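PDB 5U9N: bromo domain containing protein from Cryptosporidium parvum, which probably reads acetylated lysines, as bromodomains do, through its second bromodomain, the part of the longer protein present here in complex with bromosporine. Local coordinates for residues L20-P32 and W122-F134. Sequence-based numbering, arbitrary orientation.
With BMF (Bromosporine), chain C.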
ATOM      1  N   LEU A  20       0.251   6.182  -6.710  1.00 40.37           N
ATOM      2  CA  LEU A  20      -0.252   6.383  -5.337  1.00 39.47           C
ATOM      3  C   LEU A  20       0.713   7.199  -4.485  1.00 45.50           C
ATOM      4  O   LEU A  20       0.294   7.757  -3.471  1.00 45.83           O
ATOM      5  CB  LEU A  20      -0.485   5.055  -4.645  1.00 38.01           C
ATOM      6  CG  LEU A  20      -1.601   4.214  -5.156  1.00 39.95           C
ATOM      7  CD1 LEU A  20      -1.581   2.892  -4.473  1.00 38.68           C
ATOM      8  CD2 LEU A  20      -2.931   4.922  -4.990  1.00 40.82           C
ATOM      9  N   ARG A  21       2.016   7.222  -4.845  1.00 44.43           N
ATOM     10  CA  ARG A  21       3.012   8.029  -4.128  1.00 45.56           C
ATOM     11  C   ARG A  21       2.799   9.527  -4.376  1.00 52.07           C
ATOM     12  O   ARG A  21       3.274  10.335  -3.598  1.00 52.86           O
ATOM     13  CB  ARG A  21       4.440   7.650  -4.529  1.00 42.72           C
ATOM     14  CG  ARG A  21       4.920   6.341  -3.952  1.00 45.44           C
ATOM     15  CD  ARG A  21       6.419   6.217  -4.093  1.00 58.40           C
ATOM     16  NE  ARG A  21       6.814   5.047  -4.887  1.00 69.28           N
ATOM     17  CZ  ARG A  21       7.338   3.919  -4.401  1.00 80.29           C
ATOM     18  NH1 ARG A  21       7.511   3.766  -3.090  1.00 62.58           N
ATOM     19  NH2 ARG A  21       7.685   2.939  -5.217  1.00 72.48           N
ATOM     20  N   LYS A  22       2.086   9.896  -5.439  1.00 50.15           N
ATOM     21  CA  LYS A  22       1.804  11.300  -5.724  1.00 52.09           C
ATOM     22  C   LYS A  22       0.522  11.786  -5.015  1.00 54.76           C
ATOM     23  O   LYS A  22       0.187  12.956  -5.141  1.00 56.85           O
ATOM     24  CB  LYS A  22       1.683  11.512  -7.248  1.00 56.17           C
ATOM     25  CG  LYS A  22       3.013  11.315  -7.988  1.00 62.21           C
ATOM     26  CD  LYS A  22       2.852  11.404  -9.494  1.00 73.21           C
ATOM     27  CE  LYS A  22       4.174  11.323 -10.215  1.00 89.26           C
ATOM     28  N   GLU A  23      -0.164  10.921  -4.235  1.00 49.32           N
ATOM     29  CA  GLU A  23      -1.409  11.315  -3.560  1.00 48.38           C
ATOM     30  C   GLU A  23      -1.126  12.078  -2.278  1.00 53.92           C
ATOM     31  O   GLU A  23      -0.005  12.063  -1.781  1.00 54.56           O
ATOM     32  CB  GLU A  23      -2.281  10.090  -3.255  1.00 47.10           C
ATOM     33  CG  GLU A  23      -2.911   9.462  -4.485  1.00 53.58           C
ATOM     34  CD  GLU A  23      -3.910  10.348  -5.213  1.00 68.89           C
ATOM     35  OE1 GLU A  23      -4.971  10.661  -4.623  1.00 56.45           O
ATOM     36  OE2 GLU A  23      -3.655  10.683  -6.394  1.00 58.43           O
ATOM     37  N   GLN A  24      -2.155  12.760  -1.749  1.00 50.37           N
ATOM     38  CA  GLN A  24      -2.033  13.578  -0.542  1.00 50.33           C
ATOM     39  C   GLN A  24      -1.678  12.725   0.685  1.00 48.54           C
ATOM     40  O   GLN A  24      -2.330  11.715   0.949  1.00 45.49           O
ATOM     41  CB  GLN A  24      -3.330  14.350  -0.280  1.00 52.75           C
ATOM     42  CG  GLN A  24      -3.574  15.457  -1.307  1.00 78.72           C
ATOM     43  CD  GLN A  24      -4.956  16.067  -1.197  1.00104.82           C
ATOM     44  OE1 GLN A  24      -5.904  15.451  -0.689  1.00101.68           O
ATOM     45  NE2 GLN A  24      -5.116  17.272  -1.729  1.00 99.31           N
ATOM     46  N   ASN A  25      -0.647  13.170   1.444  1.00 43.50           N
ATOM     47  CA  ASN A  25      -0.142  12.507   2.638  1.00 41.53           C
ATOM     48  C   ASN A  25       0.325  11.068   2.302  1.00 43.07           C
ATOM     49  O   ASN A  25       0.238  10.163   3.145  1.00 40.45           O
ATOM     50  CB  ASN A  25      -1.193  12.519   3.775  1.00 38.12           C
ATOM     51  CG  ASN A  25      -1.644  13.914   4.152  1.00 46.29           C
ATOM     52  OD1 ASN A  25      -0.842  14.816   4.301  1.00 43.02           O
ATOM     53  ND2 ASN A  25      -2.932  14.116   4.353  1.00 38.07           N
ATOM     54  N   SER A  26       0.923  10.892   1.096  1.00 41.27           N
ATOM     55  CA  SER A  26       1.466   9.595   0.666  1.00 41.03           C
ATOM     56  C   SER A  26       2.659   9.165   1.546  1.00 45.18           C
ATOM     57  O   SER A  26       2.937   7.979   1.653  1.00 42.71           O
ATOM     58  CB  SER A  26       1.912   9.661  -0.788  1.00 45.64           C
ATOM     59  OG  SER A  26       2.882  10.677  -0.958  1.00 55.60           O
ATOM     60  N   PHE A  27       3.366  10.136   2.155  1.00 45.25           N
ATOM     61  CA  PHE A  27       4.497   9.853   3.051  1.00 46.45           C
ATOM     62  C   PHE A  27       4.076   8.899   4.195  1.00 48.19           C
ATOM     63  O   PHE A  27       4.914   8.155   4.703  1.00 49.08           O
ATOM     64  CB  PHE A  27       5.085  11.168   3.639  1.00 50.30           C
ATOM     65  CG  PHE A  27       4.193  11.880   4.635  1.00 51.70           C
ATOM     66  CD1 PHE A  27       4.257  11.582   5.985  1.00 55.72           C
ATOM     67  CD2 PHE A  27       3.305  12.857   4.222  1.00 53.62           C
ATOM     68  CE1 PHE A  27       3.420  12.226   6.899  1.00 57.07           C
ATOM     69  CE2 PHE A  27       2.439  13.463   5.128  1.00 57.07           C
ATOM     70  CZ  PHE A  27       2.500  13.142   6.461  1.00 55.09           C
ATOM     71  N   LEU A  28       2.781   8.917   4.589  1.00 41.57           N
ATOM     72  CA  LEU A  28       2.282   8.058   5.676  1.00 39.27           C
ATOM     73  C   LEU A  28       2.534   6.585   5.404  1.00 41.95           C
ATOM     74  O   LEU A  28       2.897   5.845   6.312  1.00 42.37           O
ATOM     75  CB  LEU A  28       0.768   8.268   5.887  1.00 37.96           C
ATOM     76  CG  LEU A  28       0.317   9.643   6.437  1.00 44.83           C
ATOM     77  CD1 LEU A  28      -1.209   9.761   6.420  1.00 43.60           C
ATOM     78  CD2 LEU A  28       0.831   9.865   7.845  1.00 50.33           C
ATOM     79  N   PHE A  29       2.370   6.167   4.150  1.00 38.98           N
ATOM     80  CA  PHE A  29       2.418   4.775   3.762  1.00 37.82           C
ATOM     81  C   PHE A  29       3.709   4.371   3.057  1.00 44.53           C
ATOM     82  O   PHE A  29       3.782   3.247   2.534  1.00 46.27           O
ATOM     83  CB  PHE A  29       1.249   4.503   2.827  1.00 37.95           C
ATOM     84  CG  PHE A  29      -0.018   5.214   3.231  1.00 37.62           C
ATOM     85  CD1 PHE A  29      -0.735   4.807   4.346  1.00 38.68           C
ATOM     86  CD2 PHE A  29      -0.447   6.342   2.548  1.00 40.42           C
ATOM     87  CE1 PHE A  29      -1.903   5.457   4.718  1.00 39.39           C
ATOM     88  CE2 PHE A  29      -1.629   6.991   2.915  1.00 43.57           C
ATOM     89  CZ  PHE A  29      -2.355   6.536   3.993  1.00 40.34           C
ATOM     90  N   GLU A  30       4.731   5.238   3.053  1.00 42.07           N
ATOM     91  CA  GLU A  30       5.948   4.981   2.295  1.00 42.34           C
ATOM     92  C   GLU A  30       6.856   3.978   2.993  1.00 46.07           C
ATOM     93  O   GLU A  30       7.252   2.988   2.380  1.00 46.03           O
ATOM     94  CB  GLU A  30       6.704   6.297   2.052  1.00 45.25           C
ATOM     95  CG  GLU A  30       7.928   6.171   1.164  1.00 50.14           C
ATOM     96  CD  GLU A  30       7.697   5.450  -0.147  1.00 62.04           C
ATOM     97  OE1 GLU A  30       6.606   5.626  -0.733  1.00 66.08           O
ATOM     98  OE2 GLU A  30       8.612   4.725  -0.601  1.00 61.32           O
ATOM     99  N   ASN A  31       7.185   4.221   4.250  1.00 43.78           N
ATOM    100  CA  ASN A  31       8.117   3.366   4.978  1.00 45.69           C
ATOM    101  C   ASN A  31       7.420   2.690   6.150  1.00 50.52           C
ATOM    102  O   ASN A  31       6.358   3.151   6.574  1.00 49.39           O
ATOM    103  CB  ASN A  31       9.315   4.195   5.467  1.00 46.17           C
ATOM    104  CG  ASN A  31       9.991   4.947   4.342  1.00 62.90           C
ATOM    105  OD1 ASN A  31      10.437   4.351   3.345  1.00 56.37           O
ATOM    106  ND2 ASN A  31      10.015   6.273   4.432  1.00 52.69           N
ATOM    107  N   PRO A  32       8.013   1.606   6.713  1.00 48.45           N
ATOM    108  CA  PRO A  32       7.353   0.915   7.835  1.00 47.76           C
ATOM    109  C   PRO A  32       7.134   1.805   9.053  1.00 52.92           C
ATOM    110  O   PRO A  32       8.060   2.471   9.515  1.00 56.04           O
ATOM    111  CB  PRO A  32       8.314  -0.239   8.163  1.00 51.15           C
ATOM    112  CG  PRO A  32       9.097  -0.449   6.921  1.00 56.71           C
ATOM    113  CD  PRO A  32       9.255   0.912   6.309  1.00 51.98           C
ATOM    114  N   TRP A 122      -7.588  13.119   9.717  1.00 42.63           N
ATOM    115  CA  TRP A 122      -6.980  13.274   8.389  1.00 41.00           C
ATOM    116  C   TRP A 122      -6.081  12.058   8.006  1.00 42.67           C
ATOM    117  O   TRP A 122      -5.893  11.807   6.819  1.00 42.80           O
ATOM    118  CB  TRP A 122      -6.171  14.572   8.306  1.00 41.43           C
ATOM    119  CG  TRP A 122      -5.006  14.636   9.249  1.00 43.18           C
ATOM    120  CD1 TRP A 122      -5.013  15.106  10.525  1.00 47.48           C
ATOM    121  CD2 TRP A 122      -3.654  14.254   8.968  1.00 42.70           C
ATOM    122  NE1 TRP A 122      -3.768  14.979  11.081  1.00 47.98           N
ATOM    123  CE2 TRP A 122      -2.914  14.448  10.150  1.00 48.47           C
ATOM    124  CE3 TRP A 122      -3.014  13.683   7.859  1.00 43.33           C
ATOM    125  CZ2 TRP A 122      -1.545  14.173  10.227  1.00 48.66           C
ATOM    126  CZ3 TRP A 122      -1.662  13.396   7.941  1.00 45.20           C
ATOM    127  CH2 TRP A 122      -0.938  13.656   9.105  1.00 47.25           C
ATOM    128  N   ILE A 123      -5.578  11.283   9.003  1.00 37.72           N
ATOM    129  CA  ILE A 123      -4.771  10.086   8.728  1.00 35.56           C
ATOM    130  C   ILE A 123      -5.662   9.033   8.108  1.00 37.63           C
ATOM    131  O   ILE A 123      -5.372   8.563   7.020  1.00 38.68           O
ATOM    132  CB  ILE A 123      -4.063   9.566  10.017  1.00 38.48           C
ATOM    133  CG1 ILE A 123      -3.034  10.587  10.499  1.00 40.27           C
ATOM    134  CG2 ILE A 123      -3.399   8.219   9.762  1.00 36.92           C
ATOM    135  CD1 ILE A 123      -2.433  10.272  11.770  1.00 49.71           C
ATOM    136  N   TYR A 124      -6.786   8.710   8.767  1.00 33.31           N
ATOM    137  CA  TYR A 124      -7.789   7.763   8.259  1.00 30.64           C
ATOM    138  C   TYR A 124      -8.300   8.198   6.880  1.00 36.89           C
ATOM    139  O   TYR A 124      -8.448   7.365   5.994  1.00 36.81           O
ATOM    140  CB  TYR A 124      -8.963   7.681   9.263  1.00 31.22           C
ATOM    141  CG  TYR A 124     -10.127   6.797   8.850  1.00 28.97           C
ATOM    142  CD1 TYR A 124     -11.063   7.236   7.918  1.00 30.31           C
ATOM    143  CD2 TYR A 124     -10.404   5.620   9.532  1.00 29.58           C
ATOM    144  CE1 TYR A 124     -12.149   6.445   7.555  1.00 28.80           C
ATOM    145  CE2 TYR A 124     -11.499   4.830   9.196  1.00 30.60           C
ATOM    146  CZ  TYR A 124     -12.392   5.266   8.229  1.00 37.42           C
ATOM    147  OH  TYR A 124     -13.527   4.549   7.947  1.00 39.79           O
ATOM    148  N   ASP A 125      -8.655   9.482   6.737  1.00 35.79           N
ATOM    149  CA  ASP A 125      -9.197  10.029   5.478  1.00 36.46           C
ATOM    150  C   ASP A 125      -8.192   9.946   4.344  1.00 39.70           C
ATOM    151  O   ASP A 125      -8.593   9.824   3.198  1.00 38.47           O
ATOM    152  CB  ASP A 125      -9.629  11.505   5.651  1.00 40.44           C
ATOM    153  CG  ASP A 125     -10.790  11.733   6.619  1.00 53.60           C
ATOM    154  OD1 ASP A 125     -11.483  10.746   6.963  1.00 56.05           O
ATOM    155  OD2 ASP A 125     -11.036  12.911   6.989  1.00 58.28           O
ATOM    156  N   SER A 126      -6.893  10.069   4.650  1.00 38.38           N
ATOM    157  CA  SER A 126      -5.838   9.967   3.627  1.00 37.44           C
ATOM    158  C   SER A 126      -5.766   8.532   3.092  1.00 38.69           C
ATOM    159  O   SER A 126      -5.604   8.350   1.889  1.00 37.29           O
ATOM    160  CB  SER A 126      -4.483  10.398   4.192  1.00 38.93           C
ATOM    161  OG  SER A 126      -4.485  11.779   4.496  1.00 48.51           O
ATOM    162  N   ALA A 127      -5.868   7.515   4.002  1.00 34.43           N
ATOM    163  CA  ALA A 127      -5.891   6.079   3.630  1.00 33.00           C
ATOM    164  C   ALA A 127      -7.086   5.781   2.767  1.00 37.59           C
ATOM    165  O   ALA A 127      -6.981   5.014   1.806  1.00 37.80           O
ATOM    166  CB  ALA A 127      -5.952   5.211   4.876  1.00 33.00           C
ATOM    167  N   LYS A 128      -8.249   6.345   3.145  1.00 33.28           N
ATOM    168  CA  LYS A 128      -9.493   6.151   2.417  1.00 32.97           C
ATOM    169  C   LYS A 128      -9.398   6.684   0.970  1.00 37.49           C
ATOM    170  O   LYS A 128      -9.941   6.060   0.072  1.00 38.02           O
ATOM    171  CB  LYS A 128     -10.648   6.845   3.162  1.00 35.14           C
ATOM    172  CG  LYS A 128     -12.043   6.542   2.624  1.00 38.25           C
ATOM    173  CD  LYS A 128     -12.437   5.048   2.792  1.00 62.52           C
ATOM    174  CE  LYS A 128     -13.822   4.727   2.271  1.00 74.88           C
ATOM    175  NZ  LYS A 128     -14.887   5.491   2.990  1.00 89.77           N
ATOM    176  N   GLN A 129      -8.723   7.812   0.754  1.00 34.83           N
ATOM    177  CA  GLN A 129      -8.637   8.429  -0.580  1.00 36.68           C
ATOM    178  C   GLN A 129      -7.605   7.736  -1.448  1.00 40.14           C
ATOM    179  O   GLN A 129      -7.770   7.703  -2.659  1.00 43.35           O
ATOM    180  CB  GLN A 129      -8.308   9.929  -0.488  1.00 39.87           C
ATOM    181  CG  GLN A 129      -9.464  10.766   0.050  1.00 58.13           C
ATOM    182  CD  GLN A 129      -8.987  12.107   0.574  1.00 90.65           C
ATOM    183  OE1 GLN A 129      -7.972  12.665   0.112  1.00 90.29           O
ATOM    184  NE2 GLN A 129      -9.716  12.667   1.542  1.00 83.03           N
ATOM    185  N   SER A 130      -6.535   7.215  -0.860  1.00 34.63           N
ATOM    186  CA  SER A 130      -5.544   6.459  -1.635  1.00 32.54           C
ATOM    187  C   SER A 130      -6.121   5.098  -2.029  1.00 34.58           C
ATOM    188  O   SER A 130      -5.819   4.611  -3.108  1.00 35.66           O
ATOM    189  CB  SER A 130      -4.241   6.298  -0.866  1.00 32.33           C
ATOM    190  OG  SER A 130      -3.486   7.493  -0.947  1.00 40.05           O
ATOM    191  N   LEU A 131      -6.963   4.500  -1.171  1.00 30.01           N
ATOM    192  CA  LEU A 131      -7.675   3.267  -1.499  1.00 29.96           C
ATOM    193  C   LEU A 131      -8.647   3.521  -2.658  1.00 36.43           C
ATOM    194  O   LEU A 131      -8.787   2.684  -3.543  1.00 36.64           O
ATOM    195  CB  LEU A 131      -8.445   2.751  -0.282  1.00 29.83           C
ATOM    196  CG  LEU A 131      -9.411   1.577  -0.556  1.00 34.22           C
ATOM    197  CD1 LEU A 131      -8.649   0.340  -0.966  1.00 34.85           C
ATOM    198  CD2 LEU A 131     -10.247   1.277   0.650  1.00 33.30           C
ATOM    199  N   ASN A 132      -9.331   4.662  -2.631  1.00 34.94           N
ATOM    200  CA  ASN A 132     -10.254   5.034  -3.692  1.00 35.67           C
ATOM    201  C   ASN A 132      -9.484   5.290  -4.996  1.00 38.36           C
ATOM    202  O   ASN A 132      -9.898   4.823  -6.047  1.00 38.47           O
ATOM    203  CB  ASN A 132     -11.065   6.262  -3.291  1.00 43.17           C
ATOM    204  CG  ASN A 132     -12.083   5.997  -2.201  1.00 86.45           C
ATOM    205  OD1 ASN A 132     -12.109   4.925  -1.571  1.00 82.68           O
ATOM    206  ND2 ASN A 132     -12.918   6.994  -1.921  1.00 84.25           N
ATOM    207  N   LYS A 133      -8.346   5.995  -4.916  1.00 34.93           N
ATOM    208  CA  LYS A 133      -7.482   6.213  -6.075  1.00 34.28           C
ATOM    209  C   LYS A 133      -6.940   4.868  -6.582  1.00 37.01           C
ATOM    210  O   LYS A 133      -6.877   4.661  -7.780  1.00 36.60           O
ATOM    211  CB  LYS A 133      -6.318   7.155  -5.712  1.00 36.85           C
ATOM    212  CG  LYS A 133      -5.353   7.465  -6.895  1.00 44.81           C
ATOM    213  CD  LYS A 133      -6.007   8.327  -7.979  1.00 52.56           C
ATOM    214  CE  LYS A 133      -5.012   8.706  -9.059  1.00 67.47           C
ATOM    215  NZ  LYS A 133      -5.602   9.609 -10.090  1.00 70.91           N
ATOM    216  N   PHE A 134      -6.530   3.965  -5.676  1.00 34.86           N
ATOM    217  CA  PHE A 134      -6.019   2.656  -6.085  1.00 33.86           C
ATOM    218  C   PHE A 134      -7.079   1.867  -6.855  1.00 39.76           C
ATOM    219  O   PHE A 134      -6.765   1.274  -7.892  1.00 40.77           O
ATOM    220  CB  PHE A 134      -5.538   1.827  -4.885  1.00 33.46           C
ATOM    221  CG  PHE A 134      -4.981   0.471  -5.295  1.00 33.93           C
ATOM    222  CD1 PHE A 134      -3.956   0.376  -6.228  1.00 35.15           C
ATOM    223  CD2 PHE A 134      -5.595  -0.706  -4.877  1.00 35.64           C
ATOM    224  CE1 PHE A 134      -3.523  -0.864  -6.693  1.00 35.76           C
ATOM    225  CE2 PHE A 134      -5.129  -1.949  -5.311  1.00 37.38           C
ATOM    226  CZ  PHE A 134      -4.093  -2.017  -6.217  1.00 35.34           C
TER
HETATM  227  C10 BMF C 501       3.050   8.370  10.287  1.00 46.94           C
HETATM  228  N12 BMF C 501       1.556   6.613   9.816  1.00 46.39           N
HETATM  229  C15 BMF C 501      -0.037   7.109  12.160  1.00 49.49           C
HETATM  230  C17 BMF C 501      -0.645   8.066  14.395  1.00 61.68           C
HETATM  231  C20 BMF C 501      -2.236  10.015  16.388  1.00 66.57           C
HETATM  232  C22 BMF C 501       1.063   7.855  11.819  1.00 46.31           C
HETATM  233  C26 BMF C 501       0.506   4.293   8.207  1.00 43.58           C
HETATM  234  C28 BMF C 501       4.500  10.265  10.601  1.00 48.07           C
HETATM  235  C01 BMF C 501       6.515  10.701   9.150  1.00 40.48           C
HETATM  236  C02 BMF C 501       5.313   9.876   9.540  1.00 45.88           C
HETATM  237  C03 BMF C 501       4.961   8.704   8.845  1.00 47.98           C
HETATM  238  N04 BMF C 501       5.727   8.262   7.732  1.00 56.73           N
HETATM  239  S05 BMF C 501       6.805   7.041   7.750  1.00 66.09           S
HETATM  240  C06 BMF C 501       6.020   5.686   8.533  1.00 66.16           C
HETATM  241  O07 BMF C 501       7.057   6.692   6.385  1.00 65.54           O
HETATM  242  O08 BMF C 501       7.900   7.464   8.567  1.00 70.46           O
HETATM  243  C09 BMF C 501       3.839   7.971   9.212  1.00 47.65           C
HETATM  244  C11 BMF C 501       1.854   7.585  10.648  1.00 44.80           C
HETATM  245  N13 BMF C 501       0.451   5.873  10.168  1.00 46.47           N
HETATM  246  C14 BMF C 501      -0.357   6.032  11.272  1.00 47.13           C
HETATM  247  N16 BMF C 501      -0.881   7.271  13.293  1.00 53.81           N
HETATM  248  O18 BMF C 501      -1.682   7.947  15.267  1.00 65.15           O
HETATM  249  C19 BMF C 501      -1.571   8.672  16.539  1.00 65.54           C
HETATM  250  O21 BMF C 501       0.319   8.784  14.557  1.00 63.77           O
HETATM  251  N23 BMF C 501      -1.266   5.066  11.281  1.00 45.79           N
HETATM  252  N24 BMF C 501      -1.045   4.274  10.158  1.00 44.10           N
HETATM  253  C25 BMF C 501      -0.036   4.776   9.501  1.00 45.08           C
HETATM  254  C27 BMF C 501       3.391   9.532  10.975  1.00 48.23           C
HETATM  255  O   HOH W   1      -0.760   7.368  -1.003  1.00 35.86           O
HETATM  256  O   HOH W   2      -4.309  10.120  -0.049  1.00 36.41           O
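Leu28 and Ile123 line the bromosporine pocket of this bromodomain where residues 20-32, which run from the end of helix 9-20 into the first part of the ZA loop, lie against helix 122-139. Leu28 CD1 and Ile123 CG2, 4.3 Å apart, link the two walls. The two methyls of Leu28 divide the work: CD2 lies 3.6 Å from C10 of bromosporine, while CD1 packs against Ser126 CB and Trp122 CZ3. Ile123 CD1 reaches the ligand from the helix side, 3.7 Å from N16.

Beside this hydrophobic pair, the contact turns polar. Asn25 ND2 donates to Ser126 OG (2.8 Å, 161°), the acceptor lying nearly in the amide plane. A chi1 of -67° turns the serine OG back toward the preceding turn of its helix, where it gives its proton to Trp122 O. Ser126 thus illustrates how one hydroxyl can receive a bond from a loop while serving a carbonyl of its own helix. The Asn25 amide also borders the indole, its plane turned 60° from the ring.

Farther along the helix, two waters bridge the segments through Ser130 OG. One donates to it and to Leu20 O; the other accepts from it while donating to Gln24 O and Ser126 O, so the bend of the loop is joined to the helix through solvent. At the far end Leu20 CD1 touches Phe134 CD1 at 3.9 Å. Glu23 lies across the aliphatic chain of Lys133, but Glu23 OE2 stays 4.3 Å from Lys133 NZ, too far for a salt bridge.

Phe29 carries the loop into the bundle: its CZ lies 3.6 Å from Ala127 CA, and its ring meets Phe107 of helix 96-113 edge-to-face. That helix also touches Ile123 and Ala127 through Cys110, whereas helix 57-65 receives Leu20 on Tyr57, placing the loop among three helices.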